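Local coordinates for protein rhamnosidase B (Bacillus sp., PDB 2OKX) that releases terminal alpha-L-rhamnose from glycosides by hydrolysis, as a family 78 glycoside hydrolase, at residues A[646-649]-A[650-654]; A[805-808]-A[809-813]; A[879-883]-A[884-888]. All coordinates share one frame; numbering follows the deposited sequence. Where two conformers were deposited one is given.

Contact 1: residues A[646-649]-A[650-654]; sequences NEAF and AARIW
Ile653 lies over one face of the Phe649 ring, one helical turn further on. Its CB is 4.2 Å from the ring centroid and 25° off the normal, a CH-pi contact displaced toward the ring's rim, where Phe649 CZ comes within 3.8 Å of Ile653 CB. Phe649 takes this place because its CG stands anti to the backbone N (chi1 162°), which sets the ring side by side with Ile653, the two side chains pointing the same way. Arg652 comes at the ring from another quarter: bent at chi3 (-63°), its chain folds back over the first turn and lays one guanidinium face on Ala648 O and Phe649 CA, with Arg652 NH1 3.5 Å from Phe649 CB and near the plane of the ring. NH1 itself is held by a salt bridge to Glu598. All this happens on the first turns of helix 647-665, with Asn646 at the N-cap, in the six-hairpin glycosidase domain that forms the alpha-barrel. The ring also packs on helix 595-603 and meets Tyr640 edge-to-face. With Phe649 cut back to an alanine, Ile653 would probably lose its aromatic partner and a gap would open toward Leu601. Beneath the side chains, Ile653 N donates to Phe649 O at 2.8 Å.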
loop_
_atom_site.group_PDB
_atom_site.type_symbol
_atom_site.label_atom_id
_atom_site.label_comp_id
_atom_site.label_asym_id
_atom_site.label_seq_id
_atom_site.Cartn_x
_atom_site.Cartn_y
_atom_site.Cartn_z
ATOM N N ASN A 646 16.414 -13.219 20.259
ATOM C CA ASN A 646 17.496 -12.297 19.930
ATOM C C ASN A 646 17.636 -11.180 20.968
ATOM O O ASN A 646 17.084 -10.093 20.808
ATOM C CB ASN A 646 17.253 -11.704 18.536
ATOM C CG ASN A 646 18.443 -10.913 18.012
ATOM O OD1 ASN A 646 18.492 -10.559 16.832
ATOM N ND2 ASN A 646 19.401 -10.630 18.883
ATOM N N GLU A 647 18.381 -11.466 22.031
ATOM C CA GLU A 647 18.604 -10.500 23.102
ATOM C C GLU A 647 19.339 -9.254 22.622
ATOM O O GLU A 647 19.105 -8.159 23.129
ATOM C CB GLU A 647 19.386 -11.155 24.247
ATOM C CG GLU A 647 18.530 -12.037 25.148
ATOM C CD GLU A 647 19.337 -12.754 26.215
ATOM O OE1 GLU A 647 18.730 -13.256 27.185
ATOM O OE2 GLU A 647 20.578 -12.825 26.082
ATOM N N ALA A 648 20.226 -9.425 21.647
ATOM C CA ALA A 648 20.985 -8.305 21.104
ATOM C C ALA A 648 20.035 -7.266 20.526
ATOM O O ALA A 648 20.226 -6.063 20.715
ATOM C CB ALA A 648 21.946 -8.793 20.031
ATOM N N PHE A 649 19.009 -7.726 19.816
ATOM C CA PHE A 649 18.042 -6.803 19.239
ATOM C C PHE A 649 17.267 -6.089 20.339
ATOM O O PHE A 649 17.015 -4.891 20.245
ATOM C CB PHE A 649 17.062 -7.537 18.309
ATOM C CG PHE A 649 15.805 -6.757 18.033
ATOM C CD1 PHE A 649 14.664 -6.959 18.802
ATOM C CD2 PHE A 649 15.785 -5.772 17.054
ATOM C CE1 PHE A 649 13.523 -6.186 18.603
ATOM C CE2 PHE A 649 14.654 -4.994 16.848
ATOM C CZ PHE A 649 13.519 -5.201 17.627
ATOM N N ALA A 650 16.887 -6.826 21.378
ATOM C CA ALA A 650 16.140 -6.242 22.486
ATOM C C ALA A 650 16.922 -5.084 23.095
ATOM O O ALA A 650 16.358 -4.039 23.421
ATOM C CB ALA A 650 15.861 -7.300 23.547
ATOM N N ALA A 651 18.229 -5.281 23.244
ATOM C CA ALA A 651 19.104 -4.262 23.810
ATOM C C ALA A 651 19.181 -3.049 22.887
ATOM O O ALA A 651 19.145 -1.907 23.347
ATOM C CB ALA A 651 20.501 -4.842 24.035
ATOM N N ARG A 652 19.281 -3.303 21.585
ATOM C CA ARG A 652 19.362 -2.225 20.606
ATOM C C ARG A 652 18.080 -1.411 20.523
ATOM O O ARG A 652 18.124 -0.193 20.352
ATOM C CB ARG A 652 19.666 -2.775 19.207
ATOM C CG ARG A 652 21.044 -3.393 19.030
ATOM C CD ARG A 652 21.363 -3.547 17.549
ATOM N NE ARG A 652 20.441 -4.454 16.867
ATOM C CZ ARG A 652 20.578 -5.776 16.833
ATOM N NH1 ARG A 652 19.690 -6.523 16.192
ATOM N NH2 ARG A 652 21.615 -6.352 17.430
ATOM N N ILE A 653 16.939 -2.082 20.652
ATOM C CA ILE A 653 15.649 -1.411 20.537
ATOM C C ILE A 653 15.065 -0.843 21.834
ATOM O O ILE A 653 14.211 0.042 21.788
ATOM C CB ILE A 653 14.596 -2.363 19.888
ATOM C CG1 ILE A 653 13.562 -1.548 19.113
ATOM C CG2 ILE A 653 13.898 -3.200 20.958
ATOM C CD1 ILE A 653 14.119 -0.907 17.864
ATOM N N TRP A 654 15.519 -1.336 22.985
ATOM C CA TRP A 654 14.986 -0.857 24.264
ATOM C C TRP A 654 14.923 0.665 24.400
ATOM O O TRP A 654 13.890 1.215 24.784
ATOM C CB TRP A 654 15.783 -1.435 25.441
ATOM C CG TRP A 654 15.449 -0.772 26.754
ATOM C CD1 TRP A 654 16.319 -0.129 27.590
ATOM C CD2 TRP A 654 14.151 -0.650 27.359
ATOM N NE1 TRP A 654 15.644 0.387 28.673
ATOM C CE2 TRP A 654 14.315 0.082 28.557
ATOM C CE3 TRP A 654 12.868 -1.088 27.004
ATOM C CZ2 TRP A 654 13.241 0.389 29.404
ATOM C CZ3 TRP A 654 11.800 -0.782 27.847
ATOM C CH2 TRP A 654 11.995 -0.050 29.032
#

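Contact 2: residues A[805-808]-A[809-813]; sequences FFYY and EALEK
Glu809 reaches back to the two phenylalanines that precede it by four and three residues, on the last turns of helix 801-813, one of the helices of the six-hairpin alpha-barrel domain. With CG anti to its carbonyl carbon (chi1 -77°) and the chain extended beyond, its carboxylate arrives at the edge of the Phe805 ring, where Glu809 CD lies in the ring plane 3.8 Å from Phe805 CE1. The two planes are 83° apart, so the carboxylate stands almost upright against that edge. Glu809 OE1 also comes within 3.5 Å of Phe806 CD1, here alongside a ring turned only 38° from the carboxylate. The charge is met outside the segments by Arg581, which makes a salt bridge to OE2 and packs against both phenylalanines. Ala810 adds a small side chain, Ala810 CB lying 3.3 Å from Tyr807 O, and touches Tyr771 of helix 764-772. Leu811 then covers Tyr807: Leu811 CD1 sits over one ring face, 4.0 Å from the centroid, a CH-pi contact, and also touches Tyr808 CD1 at 4.1 Å. One methyl thus bridges two tyrosines, whose hydroxyls are bound elsewhere, Tyr807 OH to Leu788 O and Tyr808 OH to Asp823. Glu812 contributes mainly backbone here, since its carboxylate is engaged by Lys880, Ser875 and Gln817. Its own amide closes the turn, Glu812 N donating to Tyr808 O at 2.9 Å.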
loop_
_atom_site.group_PDB
_atom_site.type_symbol
_atom_site.label_atom_id
_atom_site.label_comp_id
_atom_site.label_asym_id
_atom_site.label_seq_id
_atom_site.Cartn_x
_atom_site.Cartn_y
_atom_site.Cartn_z
ATOM N N PHE A 805 -8.820 -10.229 14.698
ATOM C CA PHE A 805 -7.590 -10.856 15.184
ATOM C C PHE A 805 -7.500 -10.737 16.701
ATOM O O PHE A 805 -7.226 -11.719 17.397
ATOM C CB PHE A 805 -6.365 -10.195 14.542
ATOM C CG PHE A 805 -5.085 -10.972 14.720
ATOM C CD1 PHE A 805 -4.526 -11.150 15.982
ATOM C CD2 PHE A 805 -4.432 -11.515 13.616
ATOM C CE1 PHE A 805 -3.332 -11.856 16.147
ATOM C CE2 PHE A 805 -3.239 -12.222 13.764
ATOM C CZ PHE A 805 -2.685 -12.393 15.033
ATOM N N PHE A 806 -7.722 -9.531 17.208
ATOM C CA PHE A 806 -7.670 -9.291 18.643
ATOM C C PHE A 806 -8.794 -10.063 19.329
ATOM O O PHE A 806 -8.619 -10.589 20.428
ATOM C CB PHE A 806 -7.786 -7.788 18.926
ATOM C CG PHE A 806 -6.634 -6.983 18.385
ATOM C CD1 PHE A 806 -5.346 -7.172 18.874
ATOM C CD2 PHE A 806 -6.831 -6.050 17.370
ATOM C CE1 PHE A 806 -4.267 -6.444 18.361
ATOM C CE2 PHE A 806 -5.761 -5.316 16.850
ATOM C CZ PHE A 806 -4.478 -5.514 17.345
ATOM N N TYR A 807 -9.942 -10.147 18.667
ATOM C CA TYR A 807 -11.086 -10.872 19.210
ATOM C C TYR A 807 -10.741 -12.356 19.371
ATOM O O TYR A 807 -11.099 -12.984 20.374
ATOM C CB TYR A 807 -12.291 -10.693 18.281
ATOM C CG TYR A 807 -13.531 -11.467 18.677
ATOM C CD1 TYR A 807 -14.032 -11.417 19.981
ATOM C CD2 TYR A 807 -14.215 -12.231 17.739
ATOM C CE1 TYR A 807 -15.187 -12.114 20.333
ATOM C CE2 TYR A 807 -15.368 -12.927 18.078
ATOM C CZ TYR A 807 -15.847 -12.864 19.375
ATOM O OH TYR A 807 -16.990 -13.551 19.694
ATOM N N TYR A 808 -10.037 -12.912 18.390
ATOM C CA TYR A 808 -9.650 -14.320 18.449
ATOM C C TYR A 808 -8.626 -14.554 19.561
ATOM O O TYR A 808 -8.639 -15.598 20.214
ATOM C CB TYR A 808 -9.095 -14.789 17.097
ATOM C CG TYR A 808 -10.097 -14.710 15.954
ATOM C CD1 TYR A 808 -11.471 -14.656 16.200
ATOM C CD2 TYR A 808 -9.669 -14.698 14.624
ATOM C CE1 TYR A 808 -12.399 -14.590 15.143
ATOM C CE2 TYR A 808 -10.583 -14.634 13.566
ATOM C CZ TYR A 808 -11.942 -14.579 13.832
ATOM O OH TYR A 808 -12.843 -14.519 12.789
ATOM N N GLU A 809 -7.738 -13.590 19.777
ATOM C CA GLU A 809 -6.754 -13.734 20.845
ATOM C C GLU A 809 -7.512 -13.809 22.169
ATOM O O GLU A 809 -7.120 -14.538 23.084
ATOM C CB GLU A 809 -5.777 -12.553 20.856
ATOM C CG GLU A 809 -4.709 -12.611 19.764
ATOM C CD GLU A 809 -3.672 -11.500 19.888
ATOM O OE1 GLU A 809 -4.015 -10.323 19.644
ATOM O OE2 GLU A 809 -2.513 -11.803 20.236
ATOM N N ALA A 810 -8.610 -13.060 22.257
ATOM C CA ALA A 810 -9.441 -13.054 23.452
ATOM C C ALA A 810 -10.161 -14.395 23.601
ATOM O O ALA A 810 -10.248 -14.936 24.708
ATOM C CB ALA A 810 -10.463 -11.912 23.384
ATOM N N LEU A 811 -10.677 -14.932 22.496
ATOM C CA LEU A 811 -11.375 -16.218 22.547
ATOM C C LEU A 811 -10.410 -17.336 22.946
ATOM O O LEU A 811 -10.798 -18.284 23.623
ATOM C CB LEU A 811 -12.029 -16.545 21.195
ATOM C CG LEU A 811 -13.195 -15.646 20.759
ATOM C CD1 LEU A 811 -13.684 -16.069 19.383
ATOM C CD2 LEU A 811 -14.331 -15.740 21.773
ATOM N N GLU A 812 -9.155 -17.218 22.528
ATOM C CA GLU A 812 -8.148 -18.217 22.869
ATOM C C GLU A 812 -7.906 -18.152 24.378
ATOM O O GLU A 812 -7.869 -19.176 25.059
ATOM C CB GLU A 812 -6.843 -17.936 22.120
ATOM C CG GLU A 812 -5.668 -18.802 22.563
ATOM C CD GLU A 812 -5.871 -20.285 22.267
ATOM O OE1 GLU A 812 -5.175 -21.107 22.893
ATOM O OE2 GLU A 812 -6.711 -20.633 21.409
ATOM N N LYS A 813 -7.758 -16.935 24.887
ATOM C CA LYS A 813 -7.533 -16.707 26.309
ATOM C C LYS A 813 -8.718 -17.227 27.126
ATOM O O LYS A 813 -8.541 -17.744 28.228
ATOM C CB LYS A 813 -7.343 -15.208 26.564
ATOM C CG LYS A 813 -7.116 -14.821 28.017
ATOM C CD LYS A 813 -6.942 -13.312 28.147
ATOM C CE LYS A 813 -6.730 -12.886 29.598
ATOM N NZ LYS A 813 -5.458 -13.425 30.157
#

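Contact 3: residues A[879-883]-A[884-888]; sequences VKRGA and DGWRT
Two torsions bring Arg881 and Trp886 together: CG of Arg881 stands anti to its backbone N (chi1 -167°), while CG of Trp886 lies beside its own N, anti to the carbonyl carbon (chi1 -65°). The arginine's aliphatic stem therefore runs over one indole face, Arg881 CG 3.4 Å from the centroid of the five-membered ring and almost exactly on the normal, a close CH-pi contact. Val879 CG1 approaches the same indole at its edge, 3.9 Å from Trp886 CZ3. Beyond the stem the arginine bends at chi3, and its guanidinium, turned 75° from the indole, is met in plane by a water. The turn joins strands 879-881 and 888-891 of the small three-stranded sheet; Gly882 N donates to Thr888 O at 2.8 Å, from above the carbonyl plane, and Trp886 N gives Ala883 O a weak bond. Gly885 has the positive phi that favours glycine. Outside, His643 stands nearly perpendicular to the indole. The water accepts a hydrogen bond from Arg881 NE at 2.9 Å and donates one to Asp884 OD2 at 2.6 Å, which probably lets the two opposite charges, too far apart for a salt bridge, feel each other through one water.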
loop_
_atom_site.group_PDB
_atom_site.type_symbol
_atom_site.label_atom_id
_atom_site.label_comp_id
_atom_site.label_asym_id
_atom_site.label_seq_id
_atom_site.Cartn_x
_atom_site.Cartn_y
_atom_site.Cartn_z
ATOM N N VAL A 879 0.063 -25.827 17.927
ATOM C CA VAL A 879 1.476 -25.466 18.054
ATOM C C VAL A 879 1.715 -24.066 18.607
ATOM O O VAL A 879 1.334 -23.076 17.984
ATOM C CB VAL A 879 2.208 -25.567 16.694
ATOM C CG1 VAL A 879 3.685 -25.225 16.868
ATOM C CG2 VAL A 879 2.051 -26.964 16.117
ATOM N N LYS A 880 2.358 -23.991 19.770
ATOM C CA LYS A 880 2.670 -22.711 20.398
ATOM C C LYS A 880 4.115 -22.654 20.887
ATOM O O LYS A 880 4.664 -23.659 21.343
ATOM C CB LYS A 880 1.744 -22.453 21.588
ATOM C CG LYS A 880 0.319 -22.086 21.218
ATOM C CD LYS A 880 -0.471 -21.716 22.464
ATOM C CE LYS A 880 -1.881 -21.277 22.127
ATOM N NZ LYS A 880 -2.623 -20.896 23.358
ATOM N N ARG A 881 4.724 -21.477 20.783
ATOM C CA ARG A 881 6.098 -21.260 21.240
ATOM C C ARG A 881 6.078 -21.443 22.761
ATOM O O ARG A 881 5.224 -20.875 23.439
ATOM C CB ARG A 881 6.544 -19.832 20.894
ATOM C CG ARG A 881 8.051 -19.565 21.032
ATOM C CD ARG A 881 8.377 -18.071 20.876
ATOM N NE ARG A 881 7.895 -17.291 22.016
ATOM C CZ ARG A 881 6.803 -16.534 22.011
ATOM N NH1 ARG A 881 6.452 -15.875 23.107
ATOM N NH2 ARG A 881 6.068 -16.419 20.912
ATOM N N GLY A 882 7.017 -22.225 23.293
ATOM C CA GLY A 882 7.049 -22.473 24.730
ATOM C C GLY A 882 8.113 -21.729 25.520
ATOM O O GLY A 882 8.045 -21.651 26.747
ATOM N N ALA A 883 9.115 -21.210 24.820
ATOM C CA ALA A 883 10.198 -20.448 25.435
ATOM C C ALA A 883 10.771 -19.597 24.323
ATOM O O ALA A 883 10.555 -19.887 23.146
ATOM C CB ALA A 883 11.281 -21.376 25.989
ATOM N N ASP A 884 11.501 -18.551 24.684
ATOM C CA ASP A 884 12.083 -17.686 23.672
ATOM C C ASP A 884 12.924 -18.492 22.692
ATOM O O ASP A 884 13.605 -19.450 23.073
ATOM C CB ASP A 884 12.930 -16.592 24.327
ATOM C CG ASP A 884 12.091 -15.596 25.104
ATOM O OD1 ASP A 884 12.664 -14.628 25.643
ATOM O OD2 ASP A 884 10.856 -15.780 25.178
ATOM N N GLY A 885 12.857 -18.101 21.423
ATOM C CA GLY A 885 13.610 -18.785 20.391
ATOM C C GLY A 885 13.116 -20.197 20.120
ATOM O O GLY A 885 13.813 -20.988 19.497
ATOM N N TRP A 886 11.912 -20.510 20.584
ATOM C CA TRP A 886 11.332 -21.835 20.396
ATOM C C TRP A 886 12.209 -22.957 20.952
ATOM O O TRP A 886 12.238 -24.058 20.400
ATOM C CB TRP A 886 11.041 -22.094 18.911
ATOM C CG TRP A 886 9.993 -21.182 18.344
ATOM C CD1 TRP A 886 10.127 -19.852 18.071
ATOM C CD2 TRP A 886 8.633 -21.521 18.027
ATOM N NE1 TRP A 886 8.938 -19.339 17.609
ATOM C CE2 TRP A 886 8.003 -20.342 17.570
ATOM C CE3 TRP A 886 7.886 -22.707 18.086
ATOM C CZ2 TRP A 886 6.658 -20.311 17.171
ATOM C CZ3 TRP A 886 6.546 -22.677 17.689
ATOM C CH2 TRP A 886 5.949 -21.484 17.238
ATOM N N ARG A 887 12.918 -22.682 22.045
ATOM C CA ARG A 887 13.768 -23.696 22.663
ATOM C C ARG A 887 12.884 -24.823 23.199
ATOM O O ARG A 887 13.332 -25.954 23.368
ATOM C CB ARG A 887 14.622 -23.078 23.776
ATOM C CG ARG A 887 15.724 -22.153 23.249
ATOM C CD ARG A 887 16.611 -21.635 24.381
ATOM N NE ARG A 887 17.679 -20.745 23.917
ATOM C CZ ARG A 887 17.503 -19.483 23.529
ATOM N NH1 ARG A 887 18.545 -18.767 23.124
ATOM N NH2 ARG A 887 16.299 -18.928 23.552
ATOM N N THR A 888 11.627 -24.501 23.483
ATOM C CA THR A 888 10.666 -25.511 23.909
ATOM C C THR A 888 9.376 -25.183 23.154
ATOM O O THR A 888 9.144 -24.035 22.774
ATOM C CB THR A 888 10.377 -25.473 25.435
ATOM O OG1 THR A 888 9.457 -24.419 25.730
ATOM C CG2 THR A 888 11.659 -25.255 26.223
HETATM O O HOH W 1 8.627 -17.157 24.858
#

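In the fold
Along the chain the three contacts follow in series, contact 1 first and contact 3 last. Contacts 1 and 2 belong to the helical six-hairpin domain, on helices 647-665 and 801-813, with their centres about 28 Å apart and nearest atoms about 17 Å apart. Contact 3 lies in the C-terminal beta domain, its centre about 18 Å from that of contact 1 and about 20 Å from that of contact 2. A salt bridge, Glu812 OE1 to Lys880 NZ at 2.6 Å, ties contact 2 directly to contact 3, joining the two domains. Helix 627-644 touches both contact 1 and contact 3, so the C-terminal domain packs against the barrel at more than one place.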